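Long-range contacts in OmpT protein (Vibrio cholerae serotype O1, PDB 6EHD), which probably acts as an outer-membrane porin, a beta barrel whose water-filled channel lets small solutes and ions diffuse across the membrane: residues Asp98-Gly107 / Leu247-Met255; Glu264-Val273 / Ala285-Thr293. The protein carries 1 engineered substitution. All blocks are in the same frame, centred on the assembly; numbering follows the deposited sequence.

Interaction 1: Asp98-Gly107 / Leu247-Met255. With C8E ((hydroxyethyloxy)tri(ethyloxy)octane), chain E; C8E ((hydroxyethyloxy)tri(ethyloxy)octane), chain G.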
loop_
_atom_site.group_PDB
_atom_site.type_symbol
_atom_site.label_atom_id
_atom_site.label_comp_id
_atom_site.label_asym_id
_atom_site.label_seq_id
_atom_site.Cartn_x
_atom_site.Cartn_y
_atom_site.Cartn_z
ATOM N N ASP A 98 6.395 1.451 7.234
ATOM C CA ASP A 98 7.309 1.459 6.117
ATOM C C ASP A 98 7.424 2.923 5.589
ATOM O O ASP A 98 6.338 3.485 5.171
ATOM C CB ASP A 98 6.856 0.505 4.944
ATOM C CG ASP A 98 7.588 0.849 3.582
ATOM O OD1 ASP A 98 8.808 1.206 3.618
ATOM O OD2 ASP A 98 6.934 0.793 2.506
ATOM N N TYR A 99 8.606 3.546 5.713
ATOM C CA TYR A 99 8.820 4.931 5.373
ATOM C C TYR A 99 9.693 5.074 4.130
ATOM O O TYR A 99 10.151 6.168 3.817
ATOM C CB TYR A 99 9.415 5.677 6.555
ATOM C CG TYR A 99 8.562 5.572 7.820
ATOM C CD1 TYR A 99 7.169 5.736 7.797
ATOM C CD2 TYR A 99 9.161 5.279 9.017
ATOM C CE1 TYR A 99 6.395 5.527 8.944
ATOM C CE2 TYR A 99 8.394 5.088 10.185
ATOM C CZ TYR A 99 7.027 5.253 10.161
ATOM O OH TYR A 99 6.294 5.086 11.373
ATOM N N SER A 100 9.857 3.983 3.370
ATOM C CA SER A 100 10.708 4.014 2.158
ATOM C C SER A 100 10.027 4.626 0.903
ATOM O O SER A 100 8.786 4.790 0.835
ATOM C CB SER A 100 11.137 2.550 1.842
ATOM O OG SER A 100 10.055 1.752 1.362
ATOM N N TYR A 101 10.857 4.923 -0.121
ATOM C CA TYR A 101 10.424 5.378 -1.464
ATOM C C TYR A 101 10.480 4.246 -2.522
ATOM O O TYR A 101 9.848 4.384 -3.540
ATOM C CB TYR A 101 11.295 6.550 -1.925
ATOM C CG TYR A 101 10.857 7.864 -1.461
ATOM C CD1 TYR A 101 9.935 8.589 -2.195
ATOM C CD2 TYR A 101 11.368 8.435 -0.294
ATOM C CE1 TYR A 101 9.461 9.825 -1.687
ATOM C CE2 TYR A 101 10.948 9.691 0.158
ATOM C CZ TYR A 101 9.989 10.400 -0.576
ATOM O OH TYR A 101 9.522 11.649 -0.124
ATOM N N PHE A 102 11.174 3.113 -2.282
ATOM C CA PHE A 102 11.381 2.034 -3.244
ATOM C C PHE A 102 11.248 0.579 -2.784
ATOM O O PHE A 102 10.554 -0.214 -3.424
ATOM C CB PHE A 102 12.774 2.127 -3.956
ATOM C CG PHE A 102 12.960 3.298 -4.878
ATOM C CD1 PHE A 102 12.407 3.293 -6.109
ATOM C CD2 PHE A 102 13.722 4.429 -4.435
ATOM C CE1 PHE A 102 12.617 4.387 -6.988
ATOM C CE2 PHE A 102 13.973 5.496 -5.347
ATOM C CZ PHE A 102 13.407 5.444 -6.595
ATOM N N PHE A 103 11.875 0.208 -1.668
ATOM C CA PHE A 103 12.130 -1.232 -1.386
ATOM C C PHE A 103 11.377 -1.857 -0.199
ATOM O O PHE A 103 11.295 -3.061 -0.094
ATOM C CB PHE A 103 13.638 -1.456 -1.193
ATOM C CG PHE A 103 14.494 -1.038 -2.414
ATOM C CD1 PHE A 103 14.210 -1.617 -3.676
ATOM C CD2 PHE A 103 15.465 -0.049 -2.300
ATOM C CE1 PHE A 103 14.944 -1.203 -4.832
ATOM C CE2 PHE A 103 16.181 0.363 -3.444
ATOM C CZ PHE A 103 15.917 -0.251 -4.688
ATOM N N GLY A 104 10.907 -1.025 0.742
ATOM C CA GLY A 104 10.142 -1.546 1.926
ATOM C C GLY A 104 8.708 -1.858 1.681
ATOM O O GLY A 104 8.204 -1.681 0.556
ATOM N N GLY A 105 8.035 -2.320 2.754
ATOM C CA GLY A 105 6.662 -2.849 2.755
ATOM C C GLY A 105 6.582 -4.372 2.838
ATOM O O GLY A 105 5.480 -4.931 2.733
ATOM N N THR A 106 7.719 -5.072 2.962
ATOM C CA THR A 106 7.668 -6.543 2.887
ATOM C C THR A 106 6.900 -7.147 4.084
ATOM O O THR A 106 6.381 -8.272 3.962
ATOM C CB THR A 106 9.025 -7.259 2.884
ATOM O OG1 THR A 106 9.775 -6.974 4.076
ATOM C CG2 THR A 106 9.858 -6.730 1.635
ATOM N N GLY A 107 6.862 -6.430 5.206
ATOM C CA GLY A 107 6.190 -6.907 6.454
ATOM C C GLY A 107 4.688 -6.577 6.519
ATOM O O GLY A 107 4.007 -6.863 7.541
ATOM N N LEU A 247 16.392 12.030 6.737
ATOM C CA LEU A 247 16.949 10.719 6.574
ATOM C C LEU A 247 15.893 9.657 7.012
ATOM O O LEU A 247 15.099 9.890 7.929
ATOM C CB LEU A 247 18.236 10.517 7.463
ATOM C CG LEU A 247 19.410 11.514 7.235
ATOM C CD1 LEU A 247 20.671 11.039 7.992
ATOM C CD2 LEU A 247 19.684 11.615 5.768
ATOM N N TYR A 248 15.996 8.475 6.464
ATOM C CA TYR A 248 15.044 7.406 6.884
ATOM C C TYR A 248 15.694 6.019 6.760
ATOM O O TYR A 248 16.671 5.770 6.015
ATOM C CB TYR A 248 13.754 7.480 6.045
ATOM C CG TYR A 248 13.944 7.279 4.572
ATOM C CD1 TYR A 248 13.946 6.026 3.997
ATOM C CD2 TYR A 248 14.098 8.402 3.727
ATOM C CE1 TYR A 248 14.089 5.846 2.621
ATOM C CE2 TYR A 248 14.261 8.233 2.335
ATOM C CZ TYR A 248 14.272 6.988 1.785
ATOM O OH TYR A 248 14.417 6.758 0.419
ATOM N N ALA A 249 15.183 5.058 7.557
ATOM C CA ALA A 249 15.726 3.657 7.561
ATOM C C ALA A 249 14.711 2.673 8.108
ATOM O O ALA A 249 13.770 3.067 8.865
ATOM C CB ALA A 249 17.039 3.595 8.407
ATOM N N GLY A 250 14.803 1.407 7.701
ATOM C CA GLY A 250 13.941 0.363 8.318
ATOM C C GLY A 250 14.519 -1.013 8.193
ATOM O O GLY A 250 15.418 -1.286 7.349
ATOM N N TYR A 251 14.018 -1.867 9.087
ATOM C CA TYR A 251 14.342 -3.329 9.149
ATOM C C TYR A 251 13.028 -4.113 9.176
ATOM O O TYR A 251 12.125 -3.834 10.018
ATOM C CB TYR A 251 15.115 -3.584 10.475
ATOM C CG TYR A 251 15.321 -5.092 10.811
ATOM C CD1 TYR A 251 16.316 -5.847 10.169
ATOM C CD2 TYR A 251 14.435 -5.757 11.644
ATOM C CE1 TYR A 251 16.462 -7.210 10.403
ATOM C CE2 TYR A 251 14.586 -7.122 11.907
ATOM C CZ TYR A 251 15.596 -7.847 11.279
ATOM O OH TYR A 251 15.727 -9.237 11.563
ATOM N N GLU A 252 12.901 -5.086 8.271
ATOM C CA GLU A 252 11.720 -5.869 8.085
ATOM C C GLU A 252 12.069 -7.378 8.088
ATOM O O GLU A 252 12.930 -7.839 7.291
ATOM C CB GLU A 252 11.030 -5.525 6.734
ATOM C CG GLU A 252 10.677 -4.046 6.640
ATOM C CD GLU A 252 10.131 -3.529 5.293
ATOM O OE1 GLU A 252 10.192 -4.269 4.266
ATOM O OE2 GLU A 252 9.517 -2.386 5.297
ATOM N N TYR A 253 11.397 -8.132 8.963
ATOM C CA TYR A 253 11.629 -9.619 9.018
ATOM C C TYR A 253 10.294 -10.366 8.936
ATOM O O TYR A 253 9.341 -10.024 9.684
ATOM C CB TYR A 253 12.327 -9.924 10.337
ATOM C CG TYR A 253 12.596 -11.427 10.545
ATOM C CD1 TYR A 253 13.603 -12.084 9.809
ATOM C CD2 TYR A 253 11.712 -12.215 11.326
ATOM C CE1 TYR A 253 13.841 -13.483 9.959
ATOM C CE2 TYR A 253 11.954 -13.619 11.483
ATOM C CZ TYR A 253 13.002 -14.218 10.800
ATOM O OH TYR A 253 13.153 -15.611 10.926
ATOM N N VAL A 254 10.217 -11.390 8.053
ATOM C CA VAL A 254 9.008 -12.137 7.833
ATOM C C VAL A 254 9.375 -13.670 7.890
ATOM O O VAL A 254 10.412 -14.080 7.297
ATOM C CB VAL A 254 8.340 -11.864 6.507
ATOM C CG1 VAL A 254 7.043 -12.683 6.371
ATOM C CG2 VAL A 254 8.077 -10.333 6.361
ATOM N N MET A 255 8.636 -14.416 8.698
ATOM C CA MET A 255 8.723 -15.977 8.683
ATOM C C MET A 255 7.480 -16.583 8.080
ATOM O O MET A 255 6.365 -16.137 8.353
ATOM C CB MET A 255 9.061 -16.530 10.068
ATOM C CG MET A 255 8.227 -16.261 11.296
ATOM S SD MET A 255 9.131 -16.399 12.956
ATOM C CE MET A 255 10.708 -17.132 12.625
HETATM C C1 C8E E . 10.164 -3.648 19.028
HETATM C C2 C8E E . 11.547 -3.293 18.496
HETATM C C3 C8E E . 12.237 -4.546 18.015
HETATM C C4 C8E E . 13.756 -4.399 17.828
HETATM C C5 C8E E . 14.193 -5.077 16.531
HETATM C C6 C8E E . 14.373 -6.573 16.496
HETATM C C7 C8E E . 13.315 -7.351 15.690
HETATM C C8 C8E E . 13.810 -8.787 15.384
HETATM O O9 C8E E . 12.897 -9.900 15.229
HETATM C C10 C8E E . 12.945 -11.050 16.057
HETATM C C11 C8E E . 12.757 -12.280 15.233
HETATM O O12 C8E E . 14.101 -12.518 14.839
HETATM C C13 C8E E . 14.547 -13.762 14.275
HETATM C C14 C8E E . 15.779 -13.569 13.371
HETATM O O15 C8E E . 16.709 -12.579 13.876
HETATM C C16 C8E E . 17.988 -12.524 13.173
HETATM C C17 C8E E . 19.040 -11.549 13.732
HETATM O O18 C8E E . 18.413 -10.292 13.996
HETATM C C19 C8E E . 19.092 -9.013 14.097
HETATM C C20 C8E E . 18.311 -8.119 15.079
HETATM O O21 C8E E . 17.745 -6.954 14.493
HETATM C C11 C8E G . 7.290 8.864 4.575
HETATM O O12 C8E G . 7.432 8.947 3.130
HETATM C C13 C8E G . 7.214 7.655 2.506
HETATM C C14 C8E G . 7.152 7.762 0.991
HETATM O O15 C8E G . 5.934 8.501 0.731
HETATM C C16 C8E G . 5.851 9.299 -0.417
HETATM C C17 C8E G . 5.463 8.310 -1.417
HETATM O O18 C8E G . 4.314 8.679 -2.173
HETATM C C19 C8E G . 3.845 7.958 -3.326
HETATM C C20 C8E G . 2.720 6.942 -3.759
HETATM O O21 C8E G . 2.812 6.186 -5.083
HETATM O O HOH W 1 7.033 -3.574 5.988
#
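The side chain of Glu-252 leaves its strand with CG beside the backbone N (chi1 -58°) and then runs straight out (chi2 173°), long enough to carry its carboxylate to the loop residues Gly-105 and Thr-106. OE2 offers its syn lone pair to Gly-105 N, 2.9 Å away in an almost linear bond. OE1 takes two donors from one face of the carboxylate plane, Thr-106 N and the hydroxyl Thr-106 OG1, the latter at 2.7 Å. Three bonds thus fix the carboxylate's rotation, and a water accepting from Gly-107 N donates a weak fourth to OE2. Gly-105 has a positive phi, easy for glycine, which helps turn the N-H groups of Gly-105 and Thr-106 to the carboxylate.

Asp-98 brings a second carboxylate near: its OD1 lies 4.0 Å from Glu-252 OE2. Like charge may raise the affinity for a proton, though the donors on each group would work against it. OD1 of Asp-98 closes an Asx turn with Ser-100 N and also receives Ser-100 OG.

Farther along, Tyr-248 projects inward with Tyr-99 O over one ring face, 3.8 Å from CD1, while its OH lies at the ring edge of Tyr-101, 3.6 Å from CD2, and bonds to Glu-286. Val-254 CG2 rests 3.6 Å from Thr-106 O. A loop folded inward and tied by polar side chains to the inner barrel wall is consistent with the constriction loop L3 of general porins.

Interaction 2: Glu264-Val273 / Ala285-Thr293; sequences EDGTLVYLGV and AEYGYGDGT. With C8E ((hydroxyethyloxy)tri(ethyloxy)octane), chain F.
Nine backbone hydrogen bonds join Glu-264-Val-273 to Ala-285-Thr-293, eight of them within the antiparallel beta hairpin of strands 263-276 and 281-291 in the porin barrel wall. Thr-267 with Asp-291, Val-269 with Tyr-289, Leu-271 with Tyr-287 and Val-273 with Ala-285 are the hydrogen-bonded pairs, among them Tyr-289 N to Val-269 O at 2.8 Å. The chain turns a corner at Gly-292, whose positive phi suits glycine; past it, Thr-293 N adds the ninth bond, reaching Asp-265 O from above the carbonyl plane.

The non-hydrogen-bonded pairs come closer, each with at least one glycine, which lets the CA atoms of Gly-272 and Glu-286 approach to 4.1 Å. Gly-272 CA lies 3.1 Å from Ala-285 O.

Outward, Val-269, Leu-271, Tyr-287 and Tyr-289 suit contact with lipid or detergent, the tyrosine hydroxyls bonding to Asn-315 and Ser-313 respectively; Thr-267 and Asp-291 make this face more polar toward the 264/293 end. Inward, Glu-286 points to where the constriction loop lies against the wall, and Leu-268, its CG anti to the backbone N (chi1 -176°), lays CD2 3.5 Å from Tyr-289 O. A water bridges Asp-265 OD1 and Asp-291 O and accepts from Thr-267 OG1, 2.8 Å away.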
loop_
_atom_site.group_PDB
_atom_site.type_symbol
_atom_site.label_atom_id
_atom_site.label_comp_id
_atom_site.label_asym_id
_atom_site.label_seq_id
_atom_site.Cartn_x
_atom_site.Cartn_y
_atom_site.Cartn_z
ATOM N N GLU A 264 10.318 -20.942 5.744
ATOM C CA GLU A 264 11.339 -19.989 5.131
ATOM C C GLU A 264 11.332 -18.671 5.933
ATOM O O GLU A 264 10.521 -18.538 6.833
ATOM C CB GLU A 264 11.041 -19.703 3.672
ATOM C CG GLU A 264 10.897 -20.911 2.766
ATOM C CD GLU A 264 12.160 -21.440 2.140
ATOM O OE1 GLU A 264 13.266 -20.913 2.372
ATOM O OE2 GLU A 264 12.032 -22.415 1.363
ATOM N N ASP A 265 12.214 -17.746 5.593
ATOM C CA ASP A 265 12.129 -16.366 6.157
ATOM C C ASP A 265 12.778 -15.389 5.171
ATOM O O ASP A 265 13.463 -15.833 4.196
ATOM C CB ASP A 265 12.713 -16.273 7.581
ATOM C CG ASP A 265 14.201 -16.575 7.718
ATOM O OD1 ASP A 265 14.985 -16.412 6.779
ATOM O OD2 ASP A 265 14.604 -16.730 8.885
ATOM N N GLY A 266 12.593 -14.085 5.433
ATOM C CA GLY A 266 13.115 -13.004 4.570
ATOM C C GLY A 266 13.403 -11.752 5.373
ATOM O O GLY A 266 12.654 -11.459 6.318
ATOM N N THR A 267 14.511 -11.065 5.030
ATOM C CA THR A 267 14.979 -9.847 5.674
ATOM C C THR A 267 15.093 -8.755 4.596
ATOM O O THR A 267 15.648 -9.045 3.501
ATOM C CB THR A 267 16.343 -10.115 6.320
ATOM O OG1 THR A 267 16.172 -11.121 7.370
ATOM C CG2 THR A 267 16.830 -8.895 6.974
ATOM N N LEU A 268 14.596 -7.542 4.920
ATOM C CA LEU A 268 14.785 -6.362 4.028
ATOM C C LEU A 268 15.211 -5.210 4.882
ATOM O O LEU A 268 14.541 -4.884 5.880
ATOM C CB LEU A 268 13.484 -6.070 3.188
ATOM C CG LEU A 268 13.450 -4.962 2.117
ATOM C CD1 LEU A 268 13.591 -3.583 2.693
ATOM C CD2 LEU A 268 14.499 -5.169 1.046
ATOM N N VAL A 269 16.360 -4.578 4.565
ATOM C CA VAL A 269 16.805 -3.366 5.259
ATOM C C VAL A 269 16.916 -2.231 4.199
ATOM O O VAL A 269 17.419 -2.453 3.070
ATOM C CB VAL A 269 18.195 -3.570 5.946
ATOM C CG1 VAL A 269 18.650 -2.286 6.597
ATOM C CG2 VAL A 269 18.105 -4.676 7.032
ATOM N N TYR A 270 16.518 -1.007 4.556
ATOM C CA TYR A 270 16.675 0.157 3.660
ATOM C C TYR A 270 17.255 1.321 4.423
ATOM O O TYR A 270 17.027 1.474 5.652
ATOM C CB TYR A 270 15.360 0.514 2.866
ATOM C CG TYR A 270 14.168 0.894 3.741
ATOM C CD1 TYR A 270 14.019 2.179 4.313
ATOM C CD2 TYR A 270 13.204 -0.101 4.071
ATOM C CE1 TYR A 270 12.927 2.448 5.130
ATOM C CE2 TYR A 270 12.118 0.158 4.910
ATOM C CZ TYR A 270 11.991 1.434 5.458
ATOM O OH TYR A 270 10.911 1.678 6.301
ATOM N N LEU A 271 17.993 2.203 3.696
ATOM C CA LEU A 271 18.475 3.465 4.254
ATOM C C LEU A 271 18.403 4.522 3.095
ATOM O O LEU A 271 18.787 4.197 1.979
ATOM C CB LEU A 271 19.997 3.307 4.583
ATOM C CG LEU A 271 20.802 4.495 5.115
ATOM C CD1 LEU A 271 20.236 5.210 6.329
ATOM C CD2 LEU A 271 22.279 4.160 5.444
ATOM N N GLY A 272 17.873 5.695 3.364
ATOM C CA GLY A 272 17.760 6.714 2.283
ATOM C C GLY A 272 17.700 8.106 2.783
ATOM O O GLY A 272 17.756 8.412 4.005
ATOM N N VAL A 273 17.650 9.045 1.793
ATOM C CA VAL A 273 17.603 10.420 2.055
ATOM C C VAL A 273 16.601 11.106 1.114
ATOM O O VAL A 273 16.532 10.728 -0.059
ATOM C CB VAL A 273 19.001 11.108 1.877
ATOM C CG1 VAL A 273 19.587 10.908 0.548
ATOM C CG2 VAL A 273 18.944 12.592 2.195
ATOM N N ALA A 285 17.129 9.319 -2.691
ATOM C CA ALA A 285 18.019 8.247 -3.046
ATOM C C ALA A 285 17.996 7.183 -1.912
ATOM O O ALA A 285 18.005 7.584 -0.714
ATOM C CB ALA A 285 19.453 8.796 -3.168
ATOM N N GLU A 286 18.016 5.922 -2.318
ATOM C CA GLU A 286 17.858 4.849 -1.366
ATOM C C GLU A 286 18.701 3.633 -1.688
ATOM O O GLU A 286 18.834 3.216 -2.843
ATOM C CB GLU A 286 16.303 4.439 -1.401
ATOM C CG GLU A 286 15.848 3.463 -0.315
ATOM C CD GLU A 286 14.278 3.305 -0.389
ATOM O OE1 GLU A 286 13.620 4.405 -0.276
ATOM O OE2 GLU A 286 13.804 2.162 -0.546
ATOM N N TYR A 287 19.175 2.985 -0.619
ATOM C CA TYR A 287 19.800 1.636 -0.719
ATOM C C TYR A 287 18.897 0.604 -0.017
ATOM O O TYR A 287 18.394 0.867 1.103
ATOM C CB TYR A 287 21.122 1.715 0.040
ATOM C CG TYR A 287 21.778 0.360 0.322
ATOM C CD1 TYR A 287 22.139 -0.497 -0.720
ATOM C CD2 TYR A 287 21.926 -0.126 1.646
ATOM C CE1 TYR A 287 22.741 -1.774 -0.452
ATOM C CE2 TYR A 287 22.475 -1.406 1.910
ATOM C CZ TYR A 287 22.908 -2.210 0.853
ATOM O OH TYR A 287 23.517 -3.464 1.132
ATOM N N GLY A 288 18.726 -0.529 -0.669
ATOM C CA GLY A 288 17.994 -1.689 -0.162
ATOM C C GLY A 288 18.830 -3.005 -0.183
ATOM O O GLY A 288 19.358 -3.358 -1.224
ATOM N N TYR A 289 18.883 -3.704 0.974
ATOM C CA TYR A 289 19.548 -5.038 1.100
ATOM C C TYR A 289 18.468 -6.082 1.382
ATOM O O TYR A 289 17.672 -5.910 2.379
ATOM C CB TYR A 289 20.553 -4.979 2.246
ATOM C CG TYR A 289 21.084 -6.395 2.528
ATOM C CD1 TYR A 289 22.125 -6.943 1.758
ATOM C CD2 TYR A 289 20.497 -7.187 3.496
ATOM C CE1 TYR A 289 22.594 -8.244 2.016
ATOM C CE2 TYR A 289 20.983 -8.505 3.773
ATOM C CZ TYR A 289 22.031 -8.998 3.030
ATOM O OH TYR A 289 22.499 -10.292 3.257
ATOM N N GLY A 290 18.310 -7.093 0.504
ATOM C CA GLY A 290 17.337 -8.164 0.688
ATOM C C GLY A 290 18.011 -9.560 0.814
ATOM O O GLY A 290 19.011 -9.802 0.137
ATOM N N ASP A 291 17.481 -10.439 1.668
ATOM C CA ASP A 291 17.968 -11.861 1.742
ATOM C C ASP A 291 16.828 -12.757 2.146
ATOM O O ASP A 291 16.251 -12.569 3.247
ATOM C CB ASP A 291 19.104 -11.943 2.733
ATOM C CG ASP A 291 19.868 -13.307 2.662
ATOM O OD1 ASP A 291 20.184 -13.731 1.568
ATOM O OD2 ASP A 291 20.018 -13.929 3.692
ATOM N N GLY A 292 16.512 -13.753 1.298
ATOM C CA GLY A 292 15.488 -14.712 1.614
ATOM C C GLY A 292 14.266 -14.593 0.798
ATOM O O GLY A 292 14.317 -14.103 -0.362
ATOM N N THR A 293 13.139 -14.998 1.385
ATOM C CA THR A 293 11.863 -15.149 0.710
ATOM C C THR A 293 10.804 -14.048 0.981
ATOM O O THR A 293 10.723 -13.620 2.141
ATOM C CB THR A 293 11.275 -16.494 1.183
ATOM O OG1 THR A 293 12.147 -17.561 0.715
ATOM C CG2 THR A 293 9.878 -16.726 0.666
HETATM O O9 C8E F . 12.580 -8.747 -8.113
HETATM C C10 C8E F . 13.634 -8.259 -7.307
HETATM C C11 C8E F . 13.204 -6.961 -6.653
HETATM O O12 C8E F . 14.117 -6.729 -5.569
HETATM C C13 C8E F . 13.643 -5.789 -4.615
HETATM C C14 C8E F . 14.371 -5.799 -3.282
HETATM O O15 C8E F . 14.356 -7.070 -2.565
HETATM C C16 C8E F . 13.028 -7.412 -2.177
HETATM C C17 C8E F . 13.016 -8.899 -1.993
HETATM O O18 C8E F . 13.229 -9.101 -0.614
HETATM C C19 C8E F . 12.138 -9.738 0.027
HETATM C C20 C8E F . 12.704 -11.078 0.374
HETATM O O21 C8E F . 13.595 -10.894 1.463
HETATM O O HOH W 2 14.140 -18.283 2.097
HETATM O O HOH W 3 16.227 -13.723 6.234
#

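Overall arrangement
Interaction 1 and interaction 2 lie on the same side of the barrel, their centres about 7 Å apart, and are built on strands that adjoin in its wall, 245-258 and 263-276. Glu-286 is the main connection. Its OE1, 2.6 Å from Tyr-248 OH in a probable hydrogen bond, also accepts from Tyr-101 N, and its OE2 takes Phe-103 N, so the hairpin helps hold the loop. Tyr-99 N donates to Tyr-270 OH. Near the other end, Tyr-253 OH meets Asp-265 OD2 at 2.7 Å. One C8E detergent lies over the rings of Tyr-251 and Tyr-253, one beside Tyr-99 and Tyr-101, one beside Gly-292 and Thr-293. The calcium site known for this protein, empty here, is elsewhere.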